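Ribonucleoside-diphosphate reductase (Pseudomonas aeruginosa, PDB 5IM3) probably catalyses the thioredoxin-dependent reduction of ribonucleoside diphosphates to deoxyribonucleoside diphosphates and binds dATP at several sites as an allosteric enzyme. Local coordinates at residues 367-372 against 642-647; 372-377 against 400-405; 597-602 against 646-651; 636-641 against 654-659. All coordinates share one frame; numbering follows the deposited sequence. Where two conformers were deposited one is given.

Contact 1: residues 367-372 against 642-647; sequences RPQLSS and YYSVPQ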
loop_
_atom_site.group_PDB
_atom_site.type_symbol
_atom_site.label_atom_id
_atom_site.label_comp_id
_atom_site.label_asym_id
_atom_site.label_seq_id
_atom_site.Cartn_x
_atom_site.Cartn_y
_atom_site.Cartn_z
ATOM N N ARG A 367 41.678 31.604 -30.294
ATOM C CA ARG A 367 40.428 32.065 -29.699
ATOM C C ARG A 367 40.055 31.165 -28.529
ATOM O O ARG A 367 39.109 30.373 -28.625
ATOM C CB ARG A 367 39.313 32.102 -30.748
ATOM C CG ARG A 367 39.647 33.004 -31.931
ATOM C CD ARG A 367 38.408 33.520 -32.652
ATOM N NE ARG A 367 38.693 34.753 -33.387
ATOM C CZ ARG A 367 37.775 35.503 -33.995
ATOM N NH1 ARG A 367 36.495 35.155 -33.972
ATOM N NH2 ARG A 367 38.139 36.609 -34.631
ATOM N N PRO A 368 40.773 31.265 -27.409
ATOM C CA PRO A 368 40.610 30.284 -26.327
ATOM C C PRO A 368 39.386 30.576 -25.471
ATOM O O PRO A 368 39.230 31.675 -24.937
ATOM C CB PRO A 368 41.901 30.440 -25.517
ATOM C CG PRO A 368 42.306 31.868 -25.740
ATOM C CD PRO A 368 41.825 32.254 -27.115
ATOM N N GLN A 369 38.521 29.575 -25.336
ATOM C CA GLN A 369 37.410 29.631 -24.389
ATOM C C GLN A 369 37.930 29.142 -23.041
ATOM O O GLN A 369 37.907 27.948 -22.736
ATOM C CB GLN A 369 36.240 28.793 -24.888
ATOM C CG GLN A 369 35.030 28.799 -23.972
ATOM C CD GLN A 369 33.918 29.697 -24.470
ATOM O OE1 GLN A 369 34.143 30.617 -25.267
ATOM N NE2 GLN A 369 32.701 29.430 -24.006
ATOM N N LEU A 370 38.404 30.083 -22.220
ATOM C CA LEU A 370 38.985 29.756 -20.923
ATOM C C LEU A 370 37.957 29.675 -19.804
ATOM O O LEU A 370 38.236 29.056 -18.770
ATOM C CB LEU A 370 40.052 30.791 -20.549
ATOM C CG LEU A 370 41.216 30.914 -21.534
ATOM C CD1 LEU A 370 42.223 31.934 -21.039
ATOM C CD2 LEU A 370 41.886 29.569 -21.762
ATOM N N SER A 371 36.786 30.280 -19.982
ATOM C CA SER A 371 35.704 30.207 -19.013
ATOM C C SER A 371 34.434 29.793 -19.739
ATOM O O SER A 371 34.158 30.277 -20.842
ATOM C CB SER A 371 35.493 31.549 -18.305
ATOM O OG SER A 371 36.688 31.990 -17.685
ATOM N N SER A 372 33.662 28.899 -19.120
ATOM C CA SER A 372 32.479 28.352 -19.776
ATOM C C SER A 372 31.273 28.317 -18.841
ATOM O O SER A 372 30.403 27.453 -18.983
ATOM C CB SER A 372 32.767 26.950 -20.314
ATOM O OG SER A 372 33.061 26.051 -19.259
ATOM N N TYR A 642 38.511 34.519 -24.924
ATOM C CA TYR A 642 37.839 35.014 -26.118
ATOM C C TYR A 642 36.336 35.048 -25.869
ATOM O O TYR A 642 35.744 34.041 -25.470
ATOM C CB TYR A 642 38.152 34.148 -27.338
ATOM C CG TYR A 642 37.398 34.599 -28.572
ATOM C CD1 TYR A 642 37.808 35.716 -29.288
ATOM C CD2 TYR A 642 36.266 33.920 -29.007
ATOM C CE1 TYR A 642 37.118 36.139 -30.410
ATOM C CE2 TYR A 642 35.568 34.336 -30.127
ATOM C CZ TYR A 642 35.997 35.445 -30.823
ATOM O OH TYR A 642 35.307 35.861 -31.939
ATOM N N TYR A 643 35.725 36.202 -26.112
ATOM C CA TYR A 643 34.333 36.441 -25.759
ATOM C C TYR A 643 33.453 36.407 -27.001
ATOM O O TYR A 643 33.731 37.097 -27.989
ATOM C CB TYR A 643 34.187 37.783 -25.042
ATOM C CG TYR A 643 34.911 37.824 -23.716
ATOM C CD1 TYR A 643 34.289 37.387 -22.556
ATOM C CD2 TYR A 643 36.217 38.298 -23.627
ATOM C CE1 TYR A 643 34.937 37.420 -21.343
ATOM C CE2 TYR A 643 36.881 38.334 -22.413
ATOM C CZ TYR A 643 36.235 37.889 -21.272
ATOM O OH TYR A 643 36.878 37.914 -20.052
ATOM N N SER A 644 32.386 35.609 -26.937
ATOM C CA SER A 644 31.421 35.484 -28.022
ATOM C C SER A 644 30.325 36.539 -27.940
ATOM O O SER A 644 29.959 37.130 -28.961
ATOM C CB SER A 644 30.783 34.089 -27.999
ATOM O OG SER A 644 31.762 33.067 -28.084
ATOM N N VAL A 645 29.783 36.774 -26.748
ATOM C CA VAL A 645 28.726 37.763 -26.560
ATOM C C VAL A 645 29.317 38.979 -25.857
ATOM O O VAL A 645 30.079 38.828 -24.889
ATOM C CB VAL A 645 27.543 37.178 -25.771
ATOM C CG1 VAL A 645 27.061 35.888 -26.422
ATOM C CG2 VAL A 645 27.921 36.933 -24.321
ATOM N N PRO A 646 28.981 40.200 -26.288
ATOM C CA PRO A 646 29.692 41.376 -25.763
ATOM C C PRO A 646 29.387 41.678 -24.306
ATOM O O PRO A 646 30.247 42.231 -23.611
ATOM C CB PRO A 646 29.218 42.506 -26.688
ATOM C CG PRO A 646 27.864 42.072 -27.126
ATOM C CD PRO A 646 27.916 40.573 -27.234
ATOM N N GLN A 647 28.197 41.333 -23.817
ATOM C CA GLN A 647 27.873 41.618 -22.424
ATOM C C GLN A 647 28.597 40.694 -21.453
ATOM O O GLN A 647 28.620 40.981 -20.251
ATOM C CB GLN A 647 26.360 41.536 -22.199
ATOM C CG GLN A 647 25.694 40.320 -22.811
ATOM C CD GLN A 647 24.962 40.637 -24.105
ATOM O OE1 GLN A 647 25.529 41.213 -25.027
ATOM N NE2 GLN A 647 23.689 40.259 -24.172
#
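Arg-367 lies along one face of the phenol ring of Tyr-642, and these two residues supply most of the surface buried here, with Pro-368 and Gln-369 adding most of the remainder. The evidence for a CH-pi contact is direct: Arg-367 CD sits 3.7 Å from the ring centroid of Tyr-642 and only 17° off its normal. The arginine follows the length of the ring. Its CB is 3.8 Å from CG of Tyr-642, near the base of the phenol, and NE reaches CE1 of Tyr-642 at 3.6 Å farther out. This course follows from a first torsion that sets Arg-367 CG opposite the carbonyl carbon (chi1 -58°) and a chain then extended as far as NE. The guanidinium ends above the hydroxyl end of the ring, its plane tilted 30° from the aromatic plane, which is too steep for a fully parallel stack. The very close approach of Arg-367 NH1 to Tyr-642 OH is doubtful and carries no weight here.

The backbones are pinned beside this CH-pi contact. Tyr-642 N donates to Pro-368 O at 2.9 Å, while Pro-368 CD packs at 4.1 Å from Tyr-642 CB. Next to Tyr-642 in the chain, Asn-641 OD1 accepts from Leu-370 N and Ser-371 N, fixing the same loop to the end of helix 620-640. The result is a loop-to-loop contact at the surface, where the segment entering barrel strand 373-377 meets the linker to helix 646-655; the side chain of Arg-367 lies about 8 Å from a bound dATP, which places the contact near, but not in, a dATP site.

Contact 2: residues 372-377 against 400-405; sequences SCYLTT and GGLGND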
loop_
_atom_site.group_PDB
_atom_site.type_symbol
_atom_site.label_atom_id
_atom_site.label_comp_id
_atom_site.label_asym_id
_atom_site.label_seq_id
_atom_site.Cartn_x
_atom_site.Cartn_y
_atom_site.Cartn_z
ATOM N N SER A 372 33.662 28.899 -19.120
ATOM C CA SER A 372 32.479 28.352 -19.776
ATOM C C SER A 372 31.273 28.317 -18.841
ATOM O O SER A 372 30.403 27.453 -18.983
ATOM C CB SER A 372 32.767 26.950 -20.314
ATOM O OG SER A 372 33.061 26.051 -19.259
ATOM N N CYS A 373 31.206 29.258 -17.893
ATOM C CA CYS A 373 30.159 29.336 -16.878
ATOM C C CYS A 373 29.590 30.747 -16.879
ATOM O O CYS A 373 30.345 31.716 -16.747
ATOM C CB CYS A 373 30.726 28.981 -15.493
ATOM S SG CYS A 373 29.711 29.391 -14.011
ATOM N N TYR A 374 28.268 30.870 -17.026
ATOM C CA TYR A 374 27.652 32.183 -17.187
ATOM C C TYR A 374 26.347 32.282 -16.413
ATOM O O TYR A 374 25.668 31.281 -16.170
ATOM C CB TYR A 374 27.363 32.496 -18.663
ATOM C CG TYR A 374 28.513 32.213 -19.596
ATOM C CD1 TYR A 374 29.482 33.171 -19.849
ATOM C CD2 TYR A 374 28.627 30.983 -20.224
ATOM C CE1 TYR A 374 30.533 32.909 -20.705
ATOM C CE2 TYR A 374 29.665 30.713 -21.075
ATOM C CZ TYR A 374 30.618 31.675 -21.314
ATOM O OH TYR A 374 31.651 31.386 -22.168
ATOM N N LEU A 375 25.999 33.518 -16.048
ATOM C CA LEU A 375 24.735 33.849 -15.407
ATOM C C LEU A 375 24.048 34.942 -16.213
ATOM O O LEU A 375 24.692 35.902 -16.646
ATOM C CB LEU A 375 24.924 34.330 -13.958
ATOM C CG LEU A 375 25.491 33.348 -12.925
ATOM C CD1 LEU A 375 27.001 33.171 -13.072
ATOM C CD2 LEU A 375 25.143 33.823 -11.518
ATOM N N THR A 376 22.739 34.797 -16.407
ATOM C CA THR A 376 21.950 35.768 -17.150
ATOM C C THR A 376 20.675 36.085 -16.385
ATOM O O THR A 376 20.265 35.355 -15.479
ATOM C CB THR A 376 21.575 35.262 -18.551
ATOM O OG1 THR A 376 20.576 34.239 -18.440
ATOM C CG2 THR A 376 22.793 34.706 -19.282
ATOM N N THR A 377 20.050 37.192 -16.772
ATOM C CA THR A 377 18.735 37.576 -16.277
ATOM C C THR A 377 17.866 37.907 -17.482
ATOM O O THR A 377 18.316 38.596 -18.403
ATOM C CB THR A 377 18.824 38.766 -15.310
ATOM O OG1 THR A 377 17.510 39.140 -14.885
ATOM C CG2 THR A 377 19.508 39.964 -15.962
ATOM N N GLY A 400 29.259 25.389 -22.691
ATOM C CA GLY A 400 29.097 26.287 -21.562
ATOM C C GLY A 400 27.900 25.936 -20.695
ATOM O O GLY A 400 26.871 25.449 -21.166
ATOM N N GLY A 401 28.049 26.189 -19.397
ATOM C CA GLY A 401 26.971 26.011 -18.438
ATOM C C GLY A 401 26.342 27.350 -18.092
ATOM O O GLY A 401 27.031 28.368 -18.019
ATOM N N LEU A 402 25.028 27.337 -17.865
ATOM C CA LEU A 402 24.243 28.560 -17.768
ATOM C C LEU A 402 23.305 28.543 -16.569
ATOM O O LEU A 402 22.620 27.547 -16.313
ATOM C CB LEU A 402 23.408 28.765 -19.033
ATOM C CG LEU A 402 24.165 29.220 -20.276
ATOM C CD1 LEU A 402 23.457 28.743 -21.524
ATOM C CD2 LEU A 402 24.275 30.728 -20.268
ATOM N N GLY A 403 23.264 29.664 -15.855
ATOM C CA GLY A 403 22.172 29.978 -14.948
ATOM C C GLY A 403 21.321 31.089 -15.543
ATOM O O GLY A 403 21.850 32.088 -16.035
ATOM N N ASN A 404 20.001 30.890 -15.507
ATOM C CA ASN A 404 19.034 31.842 -16.049
ATOM C C ASN A 404 18.081 32.287 -14.950
ATOM O O ASN A 404 17.404 31.452 -14.338
ATOM C CB ASN A 404 18.218 31.232 -17.191
ATOM C CG ASN A 404 18.983 31.113 -18.481
ATOM O OD1 ASN A 404 20.097 31.622 -18.625
ATOM N ND2 ASN A 404 18.374 30.435 -19.446
ATOM N N ASP A 405 17.997 33.598 -14.734
ATOM C CA ASP A 405 17.001 34.183 -13.840
ATOM C C ASP A 405 15.739 34.501 -14.640
ATOM O O ASP A 405 15.714 35.458 -15.420
ATOM C CB ASP A 405 17.555 35.439 -13.175
ATOM C CG ASP A 405 16.462 36.323 -12.605
ATOM O OD1 ASP A 405 15.473 35.776 -12.074
ATOM O OD2 ASP A 405 16.588 37.563 -12.695
#
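The phenol ring of Tyr-374 presents an edge to Gly-400, whose CA lies near the ring plane at 4.5 Å from CE2 of Tyr-374; Leu-402 CD2 and Gly-401 O approach the ring obliquely. The leucine methyl packs closer to the stem of the tyrosine, with Leu-402 CD2 at 3.9 Å from Tyr-374 CB, and Leu-395 of helix 382-395 touches both side chains. On the same sheet face, Thr-376 and Asn-404 run side by side. Thr-376 OG1 donates to Asn-404 OD1 at 2.7 Å, coming in 47° above the carbonyl plane, while Asn-404 ND2 binds Asn-392 OD1 of the covering helix. On the face shared with Cys-373, Thr-377 OG1 meets the anti side of Asp-405 OD2 at 2.9 Å; this follows from its first torsion, which carries OG1 opposite the backbone N (chi1 178°). OD2 also takes a bond from His-513 NE2, and OD1 one from Thr-407 N.

The backbones give the parallel ladder its proof: the strand axes lie 4.7 Å apart and 16° from parallel. Tyr-374 N donates to Gly-401 O, and Tyr-374 O accepts from Gly-403 N at 2.9 Å; Thr-376 bridges Gly-403 and Asp-405 in the same way. With helix 382-395 these strands form a beta-alpha-beta crossover of the ten-stranded alpha-beta barrel. In the conformer given, Cys-373 is disulfide-bonded to Cys-602 on the adjoining strand 600-608, consistent with the oxidised form of the redox cysteine pair of class I reductases.

Contact 3: residues 597-602 against 646-651; sequences DEIAVC and PQAQNS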
loop_
_atom_site.group_PDB
_atom_site.type_symbol
_atom_site.label_atom_id
_atom_site.label_comp_id
_atom_site.label_asym_id
_atom_site.label_seq_id
_atom_site.Cartn_x
_atom_site.Cartn_y
_atom_site.Cartn_z
ATOM N N ASP A 597 23.076 44.451 -19.801
ATOM C CA ASP A 597 24.349 44.546 -20.510
ATOM C C ASP A 597 25.459 43.745 -19.838
ATOM O O ASP A 597 26.635 43.948 -20.153
ATOM C CB ASP A 597 24.768 46.011 -20.639
ATOM C CG ASP A 597 23.776 46.833 -21.444
ATOM O OD1 ASP A 597 23.480 46.446 -22.597
ATOM O OD2 ASP A 597 23.289 47.861 -20.921
ATOM N N GLU A 598 25.118 42.833 -18.930
ATOM C CA GLU A 598 26.123 42.095 -18.169
ATOM C C GLU A 598 25.685 40.645 -18.030
ATOM O O GLU A 598 24.732 40.342 -17.307
ATOM C CB GLU A 598 26.350 42.727 -16.796
ATOM C CG GLU A 598 27.031 44.090 -16.868
ATOM C CD GLU A 598 27.381 44.645 -15.502
ATOM O OE1 GLU A 598 27.474 45.884 -15.373
ATOM O OE2 GLU A 598 27.558 43.842 -14.559
ATOM N N ILE A 599 26.383 39.760 -18.729
ATOM C CA ILE A 599 26.311 38.325 -18.503
ATOM C C ILE A 599 27.537 37.958 -17.678
ATOM O O ILE A 599 28.672 38.060 -18.153
ATOM C CB ILE A 599 26.249 37.554 -19.830
ATOM C CG1 ILE A 599 24.859 37.747 -20.464
ATOM C CG2 ILE A 599 26.561 36.078 -19.626
ATOM C CD1 ILE A 599 24.697 37.123 -21.837
ATOM N N ALA A 600 27.318 37.550 -16.429
ATOM C CA ALA A 600 28.429 37.248 -15.537
ATOM C C ALA A 600 29.158 35.990 -15.996
ATOM O O ALA A 600 28.542 35.038 -16.484
ATOM C CB ALA A 600 27.928 37.073 -14.107
ATOM N N VAL A 601 30.481 35.995 -15.840
ATOM C CA VAL A 601 31.346 34.912 -16.289
ATOM C C VAL A 601 32.093 34.366 -15.079
ATOM O O VAL A 601 32.682 35.136 -14.312
ATOM C CB VAL A 601 32.343 35.390 -17.363
ATOM C CG1 VAL A 601 33.043 34.202 -18.009
ATOM C CG2 VAL A 601 31.645 36.245 -18.410
ATOM N N CYS A 602 32.080 33.043 -14.915
ATOM C CA CYS A 602 32.783 32.392 -13.814
ATOM C C CYS A 602 34.146 31.916 -14.303
ATOM O O CYS A 602 34.230 31.051 -15.183
ATOM C CB CYS A 602 31.989 31.213 -13.255
ATOM S SG CYS A 602 30.195 31.312 -13.502
ATOM N N PRO A 646 28.981 40.200 -26.288
ATOM C CA PRO A 646 29.692 41.376 -25.763
ATOM C C PRO A 646 29.387 41.678 -24.306
ATOM O O PRO A 646 30.247 42.231 -23.611
ATOM C CB PRO A 646 29.218 42.506 -26.688
ATOM C CG PRO A 646 27.864 42.072 -27.126
ATOM C CD PRO A 646 27.916 40.573 -27.234
ATOM N N GLN A 647 28.197 41.333 -23.817
ATOM C CA GLN A 647 27.873 41.618 -22.424
ATOM C C GLN A 647 28.597 40.694 -21.453
ATOM O O GLN A 647 28.620 40.981 -20.251
ATOM C CB GLN A 647 26.360 41.536 -22.199
ATOM C CG GLN A 647 25.694 40.320 -22.811
ATOM C CD GLN A 647 24.962 40.637 -24.105
ATOM O OE1 GLN A 647 25.529 41.213 -25.027
ATOM N NE2 GLN A 647 23.689 40.259 -24.172
ATOM N N ALA A 648 29.192 39.601 -21.938
ATOM C CA ALA A 648 30.034 38.775 -21.082
ATOM C C ALA A 648 31.421 39.388 -20.946
ATOM O O ALA A 648 31.989 39.420 -19.849
ATOM C CB ALA A 648 30.122 37.354 -21.640
ATOM N N GLN A 649 31.969 39.896 -22.048
ATOM C CA GLN A 649 33.197 40.674 -21.971
ATOM C C GLN A 649 33.007 41.904 -21.095
ATOM O O GLN A 649 33.876 42.242 -20.283
ATOM C CB GLN A 649 33.636 41.083 -23.374
ATOM C CG GLN A 649 34.858 41.973 -23.410
ATOM C CD GLN A 649 35.192 42.414 -24.811
ATOM O OE1 GLN A 649 35.621 41.612 -25.640
ATOM N NE2 GLN A 649 34.987 43.696 -25.090
ATOM N N ASN A 650 31.873 42.585 -21.249
ATOM C CA ASN A 650 31.623 43.809 -20.497
ATOM C C ASN A 650 31.700 43.566 -18.993
ATOM O O ASN A 650 32.339 44.329 -18.264
ATOM C CB ASN A 650 30.257 44.381 -20.884
ATOM C CG ASN A 650 29.972 45.706 -20.217
ATOM O OD1 ASN A 650 30.846 46.567 -20.123
ATOM N ND2 ASN A 650 28.748 45.874 -19.738
ATOM N N SER A 651 31.050 42.506 -18.506
ATOM C CA SER A 651 31.017 42.271 -17.065
ATOM C C SER A 651 32.367 41.786 -16.549
ATOM O O SER A 651 32.781 42.148 -15.442
ATOM C CB SER A 651 29.938 41.251 -16.718
ATOM O OG SER A 651 30.343 39.951 -17.099
HETATM O O HOH W 1 31.786 38.476 -15.121
#
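Ser-651 OG takes part in two hydrogen bonds: it donates to Ile-599 O at 2.7 Å and accepts from a water whose oxygen is 2.9 Å away. That water in turn accepts from Val-601 N, 2.9 Å from it, and so carries the serine's reach on to the start of strand 600-608. Ser-651 OG is in position because its first torsion places it between the backbone N and the carbonyl carbon (chi1 74°), on the side of the helix facing the strand.

Two further bonds join the segments, one between backbones and one from a side chain. Ile-599 N donates to Gln-647 O at 3.0 Å from well above the carbonyl plane, 67° out of it. Asn-650 ND2 reaches Asp-597 O at 2.9 Å in a nearly straight bond, with the acceptor in the plane of its amide but ND2 above the Asp-597 carbonyl plane. Apolar atoms fill in between: Ile-599 CD1 lies 3.5 Å from Gln-647 CG, and Val-601 CG2 packs 3.7 Å from Ala-648 CB. Glu-598 sets its CB beside Ser-651 CB, while its OE2 is engaged by His-655 NE2 later on the same helix.

The first turns of helix 646-655 thus lie against the segment leading into strand 600-608, which pairs antiparallel with strand 373-377; Val-601 also packs on Tyr-374 of that strand, and Ile-599 and Gln-647 both touch Asp-391 of helix 382-395.

Contact 4: residues 636-641 against 654-659; sequences NVIDIN and KHRPVG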
loop_
_atom_site.group_PDB
_atom_site.type_symbol
_atom_site.label_atom_id
_atom_site.label_comp_id
_atom_site.label_asym_id
_atom_site.label_seq_id
_atom_site.Cartn_x
_atom_site.Cartn_y
_atom_site.Cartn_z
ATOM N N ASN A 636 44.538 36.577 -15.096
ATOM C CA ASN A 636 44.953 36.512 -16.493
ATOM C C ASN A 636 43.855 35.921 -17.367
ATOM O O ASN A 636 43.660 36.354 -18.510
ATOM C CB ASN A 636 46.230 35.683 -16.623
ATOM C CG ASN A 636 47.463 36.418 -16.135
ATOM O OD1 ASN A 636 47.369 37.414 -15.418
ATOM N ND2 ASN A 636 48.630 35.928 -16.527
ATOM N N VAL A 637 43.130 34.926 -16.849
ATOM C CA VAL A 637 42.074 34.283 -17.629
ATOM C C VAL A 637 41.116 35.324 -18.193
ATOM O O VAL A 637 40.619 35.190 -19.317
ATOM C CB VAL A 637 41.336 33.242 -16.766
ATOM C CG1 VAL A 637 39.981 32.889 -17.376
ATOM C CG2 VAL A 637 42.183 31.994 -16.609
ATOM N N ILE A 638 40.848 36.380 -17.421
ATOM C CA ILE A 638 39.886 37.398 -17.837
ATOM C C ILE A 638 40.333 38.062 -19.131
ATOM O O ILE A 638 39.530 38.290 -20.043
ATOM C CB ILE A 638 39.696 38.433 -16.713
ATOM C CG1 ILE A 638 39.399 37.721 -15.380
ATOM C CG2 ILE A 638 38.626 39.454 -17.108
ATOM C CD1 ILE A 638 38.055 37.996 -14.796
ATOM N N ASP A 639 41.621 38.397 -19.226
ATOM C CA ASP A 639 42.132 39.122 -20.383
ATOM C C ASP A 639 42.313 38.224 -21.599
ATOM O O ASP A 639 42.117 38.680 -22.730
ATOM C CB ASP A 639 43.465 39.783 -20.035
ATOM C CG ASP A 639 43.354 40.745 -18.870
ATOM O OD1 ASP A 639 42.286 41.370 -18.708
ATOM O OD2 ASP A 639 44.340 40.877 -18.117
ATOM N N ILE A 640 42.689 36.962 -21.391
ATOM C CA ILE A 640 42.974 36.075 -22.514
ATOM C C ILE A 640 41.692 35.489 -23.090
ATOM O O ILE A 640 41.627 35.182 -24.286
ATOM C CB ILE A 640 43.940 34.961 -22.073
ATOM C CG1 ILE A 640 45.141 35.552 -21.326
ATOM C CG2 ILE A 640 44.401 34.154 -23.272
ATOM C CD1 ILE A 640 45.835 36.681 -22.059
ATOM N N ASN A 641 40.666 35.328 -22.262
ATOM C CA ASN A 641 39.446 34.658 -22.687
ATOM C C ASN A 641 38.857 35.328 -23.924
ATOM O O ASN A 641 38.735 36.556 -23.982
ATOM C CB ASN A 641 38.438 34.668 -21.541
ATOM C CG ASN A 641 37.267 33.744 -21.783
ATOM O OD1 ASN A 641 37.420 32.523 -21.808
ATOM N ND2 ASN A 641 36.088 34.321 -21.952
ATOM N N LYS A 654 34.703 44.820 -16.492
ATOM C CA LYS A 654 34.291 45.848 -15.540
ATOM C C LYS A 654 34.624 45.442 -14.110
ATOM O O LYS A 654 35.156 46.245 -13.334
ATOM C CB LYS A 654 32.790 46.114 -15.674
ATOM C CG LYS A 654 32.414 47.390 -16.410
ATOM C CD LYS A 654 30.922 47.399 -16.730
ATOM C CE LYS A 654 30.440 48.763 -17.183
ATOM N NZ LYS A 654 30.299 49.717 -16.046
ATOM N N HIS A 655 34.320 44.194 -13.745
ATOM C CA HIS A 655 34.336 43.759 -12.354
ATOM C C HIS A 655 35.411 42.732 -12.037
ATOM O O HIS A 655 35.772 42.585 -10.866
ATOM C CB HIS A 655 32.970 43.167 -11.977
ATOM C CG HIS A 655 31.809 43.989 -12.441
ATOM N ND1 HIS A 655 31.642 45.308 -12.080
ATOM C CD2 HIS A 655 30.761 43.681 -13.242
ATOM C CE1 HIS A 655 30.539 45.778 -12.637
ATOM N NE2 HIS A 655 29.987 44.810 -13.347
ATOM N N ARG A 656 35.910 42.016 -13.037
ATOM C CA ARG A 656 36.992 41.052 -12.867
ATOM C C ARG A 656 36.763 40.097 -11.693
ATOM O O ARG A 656 37.615 39.983 -10.804
ATOM C CB ARG A 656 38.329 41.767 -12.711
ATOM C CG ARG A 656 38.623 42.827 -13.773
ATOM C CD ARG A 656 40.096 43.233 -13.752
ATOM N NE ARG A 656 40.951 42.120 -14.160
ATOM C CZ ARG A 656 41.310 41.870 -15.417
ATOM N NH1 ARG A 656 40.908 42.663 -16.402
ATOM N NH2 ARG A 656 42.079 40.827 -15.692
ATOM N N PRO A 657 35.638 39.387 -11.664
ATOM C CA PRO A 657 35.469 38.343 -10.653
ATOM C C PRO A 657 36.215 37.077 -11.035
ATOM O O PRO A 657 36.349 36.732 -12.210
ATOM C CB PRO A 657 33.955 38.104 -10.645
ATOM C CG PRO A 657 33.542 38.398 -12.042
ATOM C CD PRO A 657 34.442 39.515 -12.519
ATOM N N VAL A 658 36.715 36.388 -10.011
ATOM C CA VAL A 658 37.298 35.066 -10.166
ATOM C C VAL A 658 36.699 34.172 -9.091
ATOM O O VAL A 658 36.036 34.637 -8.162
ATOM C CB VAL A 658 38.845 35.081 -10.080
ATOM C CG1 VAL A 658 39.431 35.987 -11.165
ATOM C CG2 VAL A 658 39.312 35.525 -8.699
ATOM N N GLY A 659 36.935 32.870 -9.232
ATOM C CA GLY A 659 36.442 31.904 -8.268
ATOM C C GLY A 659 37.470 30.847 -7.924
ATOM O O GLY A 659 37.556 29.815 -8.596
#
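This is a buried helix-to-loop contact of the ten-stranded alpha-beta barrel, built from a salt bridge and an isoleucine: the C-terminal turn of helix 620-640 meets the turn that follows helix 646-655 and leads into strand 659-663. Arg-656, the first residue to leave the helix, does so with a positive phi of 48°. Its side chain bends at chi3 and crosses to Asp-639 end-on.

Both terminal nitrogens converge on a single oxygen, NH1 of Arg-656 at 3.0 Å and NH2 at 3.1 Å from Asp-639 OD1, and the oxygen lies within 2° of the guanidinium plane. The carboxylate is not coplanar with it; the two planes stand 51° apart, so NH1 comes to the syn side of OD1 while NH2 arrives from above. A second acid, Asp-635 one turn earlier on the helix, bridges to Arg-656 NE, which should help hold the guanidinium's rotation and balance its charge.

Beneath one face of the guanidinium lies Ile-638, with CB at 3.5 Å from Arg-656 NH2 and CG2 offset toward the rim. Ile-638 CD1, at the end of the other branch, lies 4.4 Å from Val-658 CG1. Closer still, Ile-638 CD1 is 3.3 Å from Pro-657 O, the same oxygen that is hydrogen-bonded to Asn-603 ND2 of strand 600-608.

In the fold
From the N terminus, residues 367-372 open contact 1, whose partner is reached only at 642-647; this long excursion encloses contact 2, a short crossover from 372-377 to 400-405. Ser-372 belongs to both. Contact 3 opens at 597-602, after contact 2 has closed, and ends on the start of helix 646-655, sharing Pro-646 and Gln-647 with contact 1. Contact 4, from 636-641 to 654-659, crosses contacts 1 and 3, since its segments alternate with theirs. The four centres cluster, 9 to 16 Å apart. Contacts 2 and 3 meet through the Cys-373 to Cys-602 disulfide, while helix 646-655 joins contacts 1, 3 and 4.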